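Local coordinates for protein, Family 18 Chitinase (Crocus vernus, PDB 3SIM) that probably hydrolyses chitin, as a plant glycosyl hydrolase of family 18 built on a TIM barrel, at residues V15-F29 against F263-S275. Numbering follows the deposited sequence.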
ATOM      1  N   VAL A  15       8.998 -12.562   9.342  1.00 13.01           N
ATOM      2  CA  VAL A  15       9.783 -11.349   9.178  1.00 12.19           C
ATOM      3  C   VAL A  15       9.407 -10.211  10.139  1.00 11.92           C
ATOM      4  O   VAL A  15       8.334  -9.815  10.222  1.00 11.94           O
ATOM      5  CB  VAL A  15       9.834 -10.881   7.686  1.00 13.34           C
ATOM      6  CG1 VAL A  15      10.584  -9.524   7.534  1.00 14.01           C
ATOM      7  CG2 VAL A  15      10.423 -11.926   6.850  1.00 11.38           C
ATOM      8  N   LYS A  16      10.389  -9.724  10.850  1.00 12.39           N
ATOM      9  CA  LYS A  16      10.288  -8.585  11.737  1.00 12.24           C
ATOM     10  C   LYS A  16      10.682  -7.281  11.115  1.00 11.50           C
ATOM     11  O   LYS A  16      11.412  -7.300  10.222  1.00 11.46           O
ATOM     12  CB  LYS A  16      11.176  -8.816  12.915  1.00 12.64           C
ATOM     13  CG  LYS A  16      10.538  -9.616  13.904  1.00 16.76           C
ATOM     14  CD  LYS A  16      11.278 -10.764  14.111  1.00 23.46           C
ATOM     15  CE  LYS A  16      12.218 -10.487  15.185  1.00 24.73           C
ATOM     16  NZ  LYS A  16      12.676 -11.718  15.776  1.00 30.63           N
ATOM     17  N   PHE A  17      10.266  -6.163  11.676  1.00 11.41           N
ATOM     18  CA  PHE A  17      10.608  -4.848  11.154  1.00 12.79           C
ATOM     19  C   PHE A  17      12.158  -4.708  11.135  1.00 13.35           C
ATOM     20  O   PHE A  17      12.768  -4.245  10.182  1.00 12.68           O
ATOM     21  CB  PHE A  17      10.038  -3.712  12.027  1.00 10.42           C
ATOM     22  CG  PHE A  17       8.516  -3.588  12.078  1.00 12.10           C
ATOM     23  CD1 PHE A  17       7.768  -3.135  11.014  1.00 10.58           C
ATOM     24  CD2 PHE A  17       7.854  -3.791  13.272  1.00 10.06           C
ATOM     25  CE1 PHE A  17       6.409  -2.968  11.157  1.00 11.46           C
ATOM     26  CE2 PHE A  17       6.522  -3.633  13.375  1.00 10.53           C
ATOM     27  CZ  PHE A  17       5.797  -3.226  12.322  1.00 11.58           C
ATOM     28  N   SER A  18      12.758  -5.186  12.213  1.00 14.61           N
ATOM     29  CA  SER A  18      14.187  -5.159  12.430  1.00 15.44           C
ATOM     30  C   SER A  18      14.985  -6.061  11.487  1.00 16.22           C
ATOM     31  O   SER A  18      16.147  -5.941  11.411  1.00 16.05           O
ATOM     32  CB  SER A  18      14.574  -5.371  13.885  1.00 15.76           C
ATOM     33  OG  SER A  18      14.344  -6.661  14.303  1.00 18.24           O
ATOM     34  N   ASP A  19      14.331  -6.993  10.836  1.00 15.05           N
ATOM     35  CA  ASP A  19      14.951  -7.743   9.794  1.00 14.53           C
ATOM     36  C   ASP A  19      15.244  -6.931   8.497  1.00 13.72           C
ATOM     37  O   ASP A  19      16.044  -7.308   7.714  1.00 12.79           O
ATOM     38  CB  ASP A  19      14.208  -9.025   9.477  1.00 15.44           C
ATOM     39  CG  ASP A  19      14.180 -10.016  10.621  1.00 17.64           C
ATOM     40  OD1 ASP A  19      15.026 -10.053  11.479  1.00 16.91           O
ATOM     41  OD2 ASP A  19      13.269 -10.749  10.627  1.00 20.58           O
ATOM     42  N   VAL A  20      14.496  -5.876   8.264  1.00 13.24           N
ATOM     43  CA  VAL A  20      14.577  -5.119   7.042  1.00 12.66           C
ATOM     44  C   VAL A  20      15.609  -3.986   7.080  1.00 13.14           C
ATOM     45  O   VAL A  20      15.529  -3.136   7.864  1.00 13.03           O
ATOM     46  CB  VAL A  20      13.182  -4.611   6.604  1.00 12.38           C
ATOM     47  CG1 VAL A  20      13.282  -3.790   5.363  1.00 11.42           C
ATOM     48  CG2 VAL A  20      12.238  -5.743   6.427  1.00  9.68           C
ATOM     49  N   PRO A  21      16.543  -3.986   6.144  1.00 13.57           N
ATOM     50  CA  PRO A  21      17.527  -2.910   6.051  1.00 14.40           C
ATOM     51  C   PRO A  21      16.878  -1.536   5.839  1.00 14.30           C
ATOM     52  O   PRO A  21      16.117  -1.337   4.947  1.00 14.61           O
ATOM     53  CB  PRO A  21      18.368  -3.288   4.838  1.00 14.98           C
ATOM     54  CG  PRO A  21      17.754  -4.422   4.238  1.00 16.52           C
ATOM     55  CD  PRO A  21      16.644  -4.917   5.022  1.00 14.33           C
ATOM     56  N   ILE A  22      17.217  -0.614   6.706  1.00 13.41           N
ATOM     57  CA  ILE A  22      16.748   0.730   6.657  1.00 13.43           C
ATOM     58  C   ILE A  22      17.927   1.709   6.442  1.00 14.73           C
ATOM     59  O   ILE A  22      18.734   1.884   7.301  1.00 15.80           O
ATOM     60  CB  ILE A  22      15.973   1.094   7.974  1.00 12.92           C
ATOM     61  CG1 ILE A  22      14.726   0.207   8.170  1.00 11.81           C
ATOM     62  CG2 ILE A  22      15.643   2.514   8.013  1.00 10.65           C
ATOM     63  CD1 ILE A  22      14.196   0.171   9.518  1.00  8.91           C
ATOM     64  N   ASN A  23      17.930   2.344   5.292  1.00 14.08           N
ATOM     65  CA  ASN A  23      18.924   3.309   4.927  1.00 13.53           C
ATOM     66  C   ASN A  23      18.638   4.655   5.590  1.00 13.35           C
ATOM     67  O   ASN A  23      17.672   5.255   5.301  1.00 13.51           O
ATOM     68  CB  ASN A  23      18.952   3.481   3.420  1.00 13.43           C
ATOM     69  CG  ASN A  23      20.152   4.317   2.920  1.00 15.26           C
ATOM     70  OD1 ASN A  23      20.792   3.952   1.987  1.00 17.07           O
ATOM     71  ND2 ASN A  23      20.354   5.431   3.490  1.00 10.40           N
ATOM     72  N   PRO A  24      19.543   5.093   6.445  1.00 12.57           N
ATOM     73  CA  PRO A  24      19.385   6.300   7.252  1.00 13.34           C
ATOM     74  C   PRO A  24      19.300   7.635   6.491  1.00 12.44           C
ATOM     75  O   PRO A  24      18.881   8.584   7.037  1.00 10.98           O
ATOM     76  CB  PRO A  24      20.591   6.249   8.204  1.00 13.16           C
ATOM     77  CG  PRO A  24      21.498   5.538   7.546  1.00 14.53           C
ATOM     78  CD  PRO A  24      20.827   4.496   6.719  1.00 13.29           C
ATOM     79  N   HIS A  25      19.758   7.638   5.257  1.00 11.97           N
ATOM     80  CA  HIS A  25      19.644   8.777   4.367  1.00 12.20           C
ATOM     81  C   HIS A  25      18.291   8.977   3.667  1.00 11.56           C
ATOM     82  O   HIS A  25      18.066  10.005   3.161  1.00 13.11           O
ATOM     83  CB  HIS A  25      20.823   8.875   3.400  1.00 12.89           C
ATOM     84  CG  HIS A  25      22.144   8.991   4.082  1.00 17.25           C
ATOM     85  ND1 HIS A  25      22.631  10.175   4.577  1.00 19.48           N
ATOM     86  CD2 HIS A  25      23.050   8.054   4.409  1.00 19.89           C
ATOM     87  CE1 HIS A  25      23.789   9.962   5.149  1.00 21.66           C
ATOM     88  NE2 HIS A  25      24.069   8.684   5.055  1.00 20.53           N
ATOM     89  N   ILE A  26      17.418   7.975   3.668  1.00 12.16           N
ATOM     90  CA  ILE A  26      16.050   8.089   3.143  1.00 10.80           C
ATOM     91  C   ILE A  26      15.262   9.092   4.010  1.00 11.78           C
ATOM     92  O   ILE A  26      15.183   8.946   5.174  1.00 11.26           O
ATOM     93  CB  ILE A  26      15.302   6.713   3.119  1.00 10.52           C
ATOM     94  CG1 ILE A  26      15.889   5.729   2.114  1.00 11.12           C
ATOM     95  CG2 ILE A  26      13.824   6.866   2.854  1.00 10.72           C
ATOM     96  CD1 ILE A  26      15.746   6.074   0.677  1.00  8.72           C
ATOM     97  N   THR A  27      14.690  10.100   3.398  1.00 12.74           N
ATOM     98  CA  THR A  27      13.877  11.058   4.126  1.00 13.35           C
ATOM     99  C   THR A  27      12.618  10.466   4.785  1.00 12.64           C
ATOM    100  O   THR A  27      12.401  10.681   5.901  1.00 12.24           O
ATOM    101  CB  THR A  27      13.482  12.275   3.248  1.00 14.61           C
ATOM    102  OG1 THR A  27      14.550  12.624   2.378  1.00 15.49           O
ATOM    103  CG2 THR A  27      13.047  13.440   4.126  1.00 13.52           C
ATOM    104  N   LYS A  28      11.871   9.701   4.028  1.00 12.66           N
ATOM    105  CA  LYS A  28      10.695   9.024   4.507  1.00 11.79           C
ATOM    106  C   LYS A  28      10.677   7.529   4.173  1.00 11.48           C
ATOM    107  O   LYS A  28      10.486   7.152   3.044  1.00 10.68           O
ATOM    108  CB  LYS A  28       9.437   9.661   3.949  1.00 12.64           C
ATOM    109  CG  LYS A  28       9.208  11.071   4.171  1.00 15.49           C
ATOM    110  CD  LYS A  28       8.025  11.460   3.407  1.00 20.73           C
ATOM    111  CE  LYS A  28       7.735  12.870   3.467  1.00 27.28           C
ATOM    112  NZ  LYS A  28       7.183  13.301   4.725  1.00 29.53           N
ATOM    113  N   PHE A  29      10.863   6.712   5.172  1.00 10.39           N
ATOM    114  CA  PHE A  29      10.699   5.295   5.072  1.00  9.29           C
ATOM    115  C   PHE A  29       9.312   4.936   5.645  1.00  9.75           C
ATOM    116  O   PHE A  29       9.036   5.166   6.812  1.00  9.63           O
ATOM    117  CB  PHE A  29      11.795   4.559   5.815  1.00  8.85           C
ATOM    118  CG  PHE A  29      11.794   3.065   5.637  1.00  7.83           C
ATOM    119  CD1 PHE A  29      12.813   2.448   4.955  1.00  9.66           C
ATOM    120  CD2 PHE A  29      10.802   2.264   6.132  1.00  8.68           C
ATOM    121  CE1 PHE A  29      12.803   1.071   4.787  1.00  8.63           C
ATOM    122  CE2 PHE A  29      10.837   0.909   5.973  1.00  5.02           C
ATOM    123  CZ  PHE A  29      11.791   0.336   5.323  1.00  7.70           C
ATOM    124  N   PHE A 263      16.746  -9.546   1.310  1.00 10.93           N
ATOM    125  CA  PHE A 263      16.566  -8.124   1.300  1.00 10.09           C
ATOM    126  C   PHE A 263      17.568  -7.389   0.384  1.00  9.79           C
ATOM    127  O   PHE A 263      17.796  -6.233   0.527  1.00  7.98           O
ATOM    128  CB  PHE A 263      16.565  -7.591   2.709  1.00 10.32           C
ATOM    129  CG  PHE A 263      15.602  -8.328   3.623  1.00 10.47           C
ATOM    130  CD1 PHE A 263      14.260  -8.215   3.463  1.00 11.80           C
ATOM    131  CD2 PHE A 263      16.054  -9.185   4.569  1.00 13.43           C
ATOM    132  CE1 PHE A 263      13.410  -8.895   4.265  1.00 12.21           C
ATOM    133  CE2 PHE A 263      15.178  -9.872   5.394  1.00 15.03           C
ATOM    134  CZ  PHE A 263      13.886  -9.741   5.238  1.00 13.08           C
ATOM    135  N   ARG A 264      18.131  -8.098  -0.569  1.00  9.40           N
ATOM    136  CA  ARG A 264      19.075  -7.468  -1.452  1.00 10.77           C
ATOM    137  C   ARG A 264      18.423  -6.311  -2.251  1.00 10.29           C
ATOM    138  O   ARG A 264      18.977  -5.286  -2.388  1.00 11.64           O
ATOM    139  CB  ARG A 264      19.808  -8.463  -2.335  1.00 11.92           C
ATOM    140  CG  ARG A 264      19.229  -8.789  -3.599  1.00 13.84           C
ATOM    141  CD  ARG A 264      20.295  -9.016  -4.651  1.00 19.61           C
ATOM    142  NE  ARG A 264      20.989 -10.264  -4.473  1.00 19.34           N
ATOM    143  CZ  ARG A 264      22.290 -10.449  -4.640  1.00 15.69           C
ATOM    144  NH1 ARG A 264      23.075  -9.497  -5.021  1.00 14.73           N
ATOM    145  NH2 ARG A 264      22.761 -11.614  -4.419  1.00 17.02           N
ATOM    146  N   TYR A 265      17.209  -6.522  -2.687  1.00  9.75           N
ATOM    147  CA  TYR A 265      16.474  -5.532  -3.430  1.00 10.32           C
ATOM    148  C   TYR A 265      16.105  -4.254  -2.635  1.00 10.04           C
ATOM    149  O   TYR A 265      16.255  -3.214  -3.084  1.00 11.26           O
ATOM    150  CB  TYR A 265      15.398  -6.155  -4.317  1.00  9.06           C
ATOM    151  CG  TYR A 265      15.973  -7.232  -5.291  1.00 11.46           C
ATOM    152  CD1 TYR A 265      16.902  -6.901  -6.283  1.00 10.90           C
ATOM    153  CD2 TYR A 265      15.598  -8.560  -5.195  1.00  9.73           C
ATOM    154  CE1 TYR A 265      17.406  -7.860  -7.135  1.00 12.59           C
ATOM    155  CE2 TYR A 265      16.091  -9.510  -6.061  1.00  9.63           C
ATOM    156  CZ  TYR A 265      16.992  -9.178  -7.008  1.00  8.98           C
ATOM    157  OH  TYR A 265      17.430 -10.171  -7.805  1.00 14.44           O
ATOM    158  N   GLU A 266      15.675  -4.437  -1.391  1.00  9.63           N
ATOM    159  CA  GLU A 266      15.419  -3.307  -0.507  1.00  9.75           C
ATOM    160  C   GLU A 266      16.671  -2.438  -0.363  1.00 10.34           C
ATOM    161  O   GLU A 266      16.598  -1.211  -0.428  1.00  9.85           O
ATOM    162  CB  GLU A 266      14.955  -3.794   0.867  1.00  8.99           C
ATOM    163  CG  GLU A 266      13.479  -4.147   0.934  1.00 10.54           C
ATOM    164  CD  GLU A 266      13.198  -5.567   0.482  1.00 10.59           C
ATOM    165  OE1 GLU A 266      12.030  -5.999   0.566  1.00 11.25           O
ATOM    166  OE2 GLU A 266      14.147  -6.250   0.042  1.00  6.50           O
ATOM    167  N   GLU A 267      17.814  -3.092  -0.185  1.00  9.71           N
ATOM    168  CA  GLU A 267      19.086  -2.397  -0.031  1.00 11.39           C
ATOM    169  C   GLU A 267      19.517  -1.699  -1.318  1.00 10.59           C
ATOM    170  O   GLU A 267      20.100  -0.616  -1.276  1.00 11.30           O
ATOM    171  CB  GLU A 267      20.174  -3.370   0.428  1.00 11.36           C
ATOM    172  CG  GLU A 267      21.480  -2.700   0.822  1.00 16.98           C
ATOM    173  CD  GLU A 267      22.541  -3.696   1.245  1.00 20.34           C
ATOM    174  N   GLU A 268      19.234  -2.320  -2.460  1.00 10.41           N
ATOM    175  CA  GLU A 268      19.631  -1.755  -3.723  1.00  9.55           C
ATOM    176  C   GLU A 268      18.837  -0.493  -4.088  1.00  9.33           C
ATOM    177  O   GLU A 268      19.354   0.455  -4.545  1.00  9.69           O
ATOM    178  CB  GLU A 268      19.587  -2.792  -4.851  1.00  9.79           C
ATOM    179  CG  GLU A 268      19.985  -2.264  -6.248  1.00 11.91           C
ATOM    180  CD  GLU A 268      20.151  -3.330  -7.392  1.00 16.51           C
ATOM    181  OE1 GLU A 268      20.799  -3.067  -8.378  1.00 17.61           O
ATOM    182  OE2 GLU A 268      19.600  -4.389  -7.312  1.00 17.02           O
ATOM    183  N   ALA A 269      17.554  -0.584  -3.903  1.00  9.08           N
ATOM    184  CA  ALA A 269      16.619   0.478  -4.189  1.00  9.16           C
ATOM    185  C   ALA A 269      16.737   1.745  -3.328  1.00  8.33           C
ATOM    186  O   ALA A 269      16.684   2.803  -3.824  1.00  9.17           O
ATOM    187  CB  ALA A 269      15.272  -0.049  -4.172  1.00  8.74           C
ATOM    188  N   GLN A 270      16.938   1.573  -2.048  1.00  8.56           N
ATOM    189  CA  GLN A 270      17.222   2.673  -1.168  1.00  8.37           C
ATOM    190  C   GLN A 270      18.526   3.439  -1.508  1.00  8.60           C
ATOM    191  O   GLN A 270      18.510   4.620  -1.569  1.00  9.55           O
ATOM    192  CB  GLN A 270      17.190   2.218   0.300  1.00  7.88           C
ATOM    193  CG  GLN A 270      15.836   1.895   0.861  1.00  8.99           C
ATOM    194  CD  GLN A 270      15.887   1.294   2.237  1.00 10.19           C
ATOM    195  OE1 GLN A 270      15.955   0.119   2.374  1.00 16.52           O
ATOM    196  NE2 GLN A 270      15.843   2.095   3.215  1.00  4.44           N
ATOM    197  N   ALA A 271      19.581   2.700  -1.792  1.00  8.46           N
ATOM    198  CA  ALA A 271      20.857   3.244  -2.255  1.00 10.08           C
ATOM    199  C   ALA A 271      20.690   3.994  -3.558  1.00 10.81           C
ATOM    200  O   ALA A 271      21.175   5.040  -3.664  1.00 11.53           O
ATOM    201  CB  ALA A 271      21.880   2.200  -2.406  1.00  9.52           C
ATOM    202  N   PHE A 272      19.892   3.450  -4.463  1.00 10.73           N
ATOM    203  CA  PHE A 272      19.589   4.099  -5.715  1.00 10.15           C
ATOM    204  C   PHE A 272      18.880   5.451  -5.440  1.00 10.46           C
ATOM    205  O   PHE A 272      19.218   6.382  -6.006  1.00 10.94           O
ATOM    206  CB  PHE A 272      18.744   3.228  -6.665  1.00  9.86           C
ATOM    207  CG  PHE A 272      18.251   3.958  -7.906  1.00 11.46           C
ATOM    208  CD1 PHE A 272      19.063   4.149  -8.973  1.00 11.55           C
ATOM    209  CD2 PHE A 272      16.992   4.508  -7.968  1.00 12.74           C
ATOM    210  CE1 PHE A 272      18.646   4.831 -10.031  1.00 12.36           C
ATOM    211  CE2 PHE A 272      16.586   5.177  -9.053  1.00 12.02           C
ATOM    212  CZ  PHE A 272      17.419   5.334 -10.088  1.00 13.77           C
ATOM    213  N   LEU A 273      17.918   5.495  -4.545  1.00 10.50           N
ATOM    214  CA  LEU A 273      17.140   6.696  -4.288  1.00 11.11           C
ATOM    215  C   LEU A 273      17.991   7.901  -3.815  1.00 12.14           C
ATOM    216  O   LEU A 273      17.834   8.996  -4.216  1.00 11.38           O
ATOM    217  CB  LEU A 273      16.001   6.404  -3.326  1.00 10.02           C
ATOM    218  CG  LEU A 273      14.799   5.767  -4.013  1.00 13.66           C
ATOM    219  CD1 LEU A 273      13.942   5.108  -3.050  1.00  9.75           C
ATOM    220  CD2 LEU A 273      14.030   6.713  -4.939  1.00 11.81           C
ATOM    221  N   VAL A 274      18.922   7.585  -2.962  1.00 12.56           N
ATOM    222  CA  VAL A 274      19.710   8.506  -2.232  1.00 15.17           C
ATOM    223  C   VAL A 274      20.985   9.011  -2.988  1.00 16.77           C
ATOM    224  O   VAL A 274      21.542   9.949  -2.587  1.00 15.91           O
ATOM    225  CB  VAL A 274      19.939   7.778  -0.895  1.00 14.73           C
ATOM    226  CG1 VAL A 274      21.295   7.428  -0.580  1.00 12.78           C
ATOM    227  CG2 VAL A 274      19.021   8.176   0.169  1.00 15.26           C
ATOM    228  N   SER A 275      21.361   8.347  -4.080  1.00 18.33           N
ATOM    229  CA  SER A 275      22.547   8.647  -4.883  1.00 20.49           C
ATOM    230  C   SER A 275      22.505   9.912  -5.759  1.00 21.95           C
ATOM    231  O   SER A 275      21.459  10.344  -6.109  1.00 22.11           O
ATOM    232  CB  SER A 275      22.917   7.441  -5.726  1.00 21.20           C
ATOM    233  OG  SER A 275      21.997   7.198  -6.739  1.00 22.74           O
ATOM    234  OXT SER A 275      23.543  10.476  -6.102  1.00 23.33           O
TER
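The carboxamide of Gln270 reaches the extended backbone at Pro21-Asn23, just before the type I turn from Asn23 to Ile26, and its CD lies 3.8 Å from both Pro21 O and Asn23 N. Glutamine suits a place facing a carbonyl and an N-H together, since its amide carries both an acceptor and a donor. The side chain leaves the helix with CG anti to its carbonyl carbon (chi1 -71°) and then runs extended (chi2 173°), long enough to carry the amide to the edge of the Phe29 ring, whose plane stands 60° from that of the amide. Ile26 crosses this shaft at about a right angle, its CG1 4.0 Å from Gln270 CG. Shortening Gln270 to alanine would probably leave Pro21 O and Asn23 N without the amide that faces them and open a gap beside Ile26 and Phe29.

Apolar groups lie towards both ends of the helix. Phe263, at the N-cap position, presents its CB to the Pro21 ring, 3.5 Å from Pro21 CD, while Asp19 O sits over one ring face, 3.6 Å from Phe263 CE2. Val15 and Val20 meet the same ring obliquely with one methyl each. Near the C-terminus, Ile26 CD1 packs 4.0 Å from Leu273 CB and 3.9 Å from Val274 CG2.

Helix 264-274, the last of the chain, thus packs against the first link of the barrel, whose ring is closed by strands 250-253 and 2-7. An amide facing a backbone carbonyl and N-H, with Ile26 and Phe29 beside it, suggests that this contact adds a probable polar match to apolar packing.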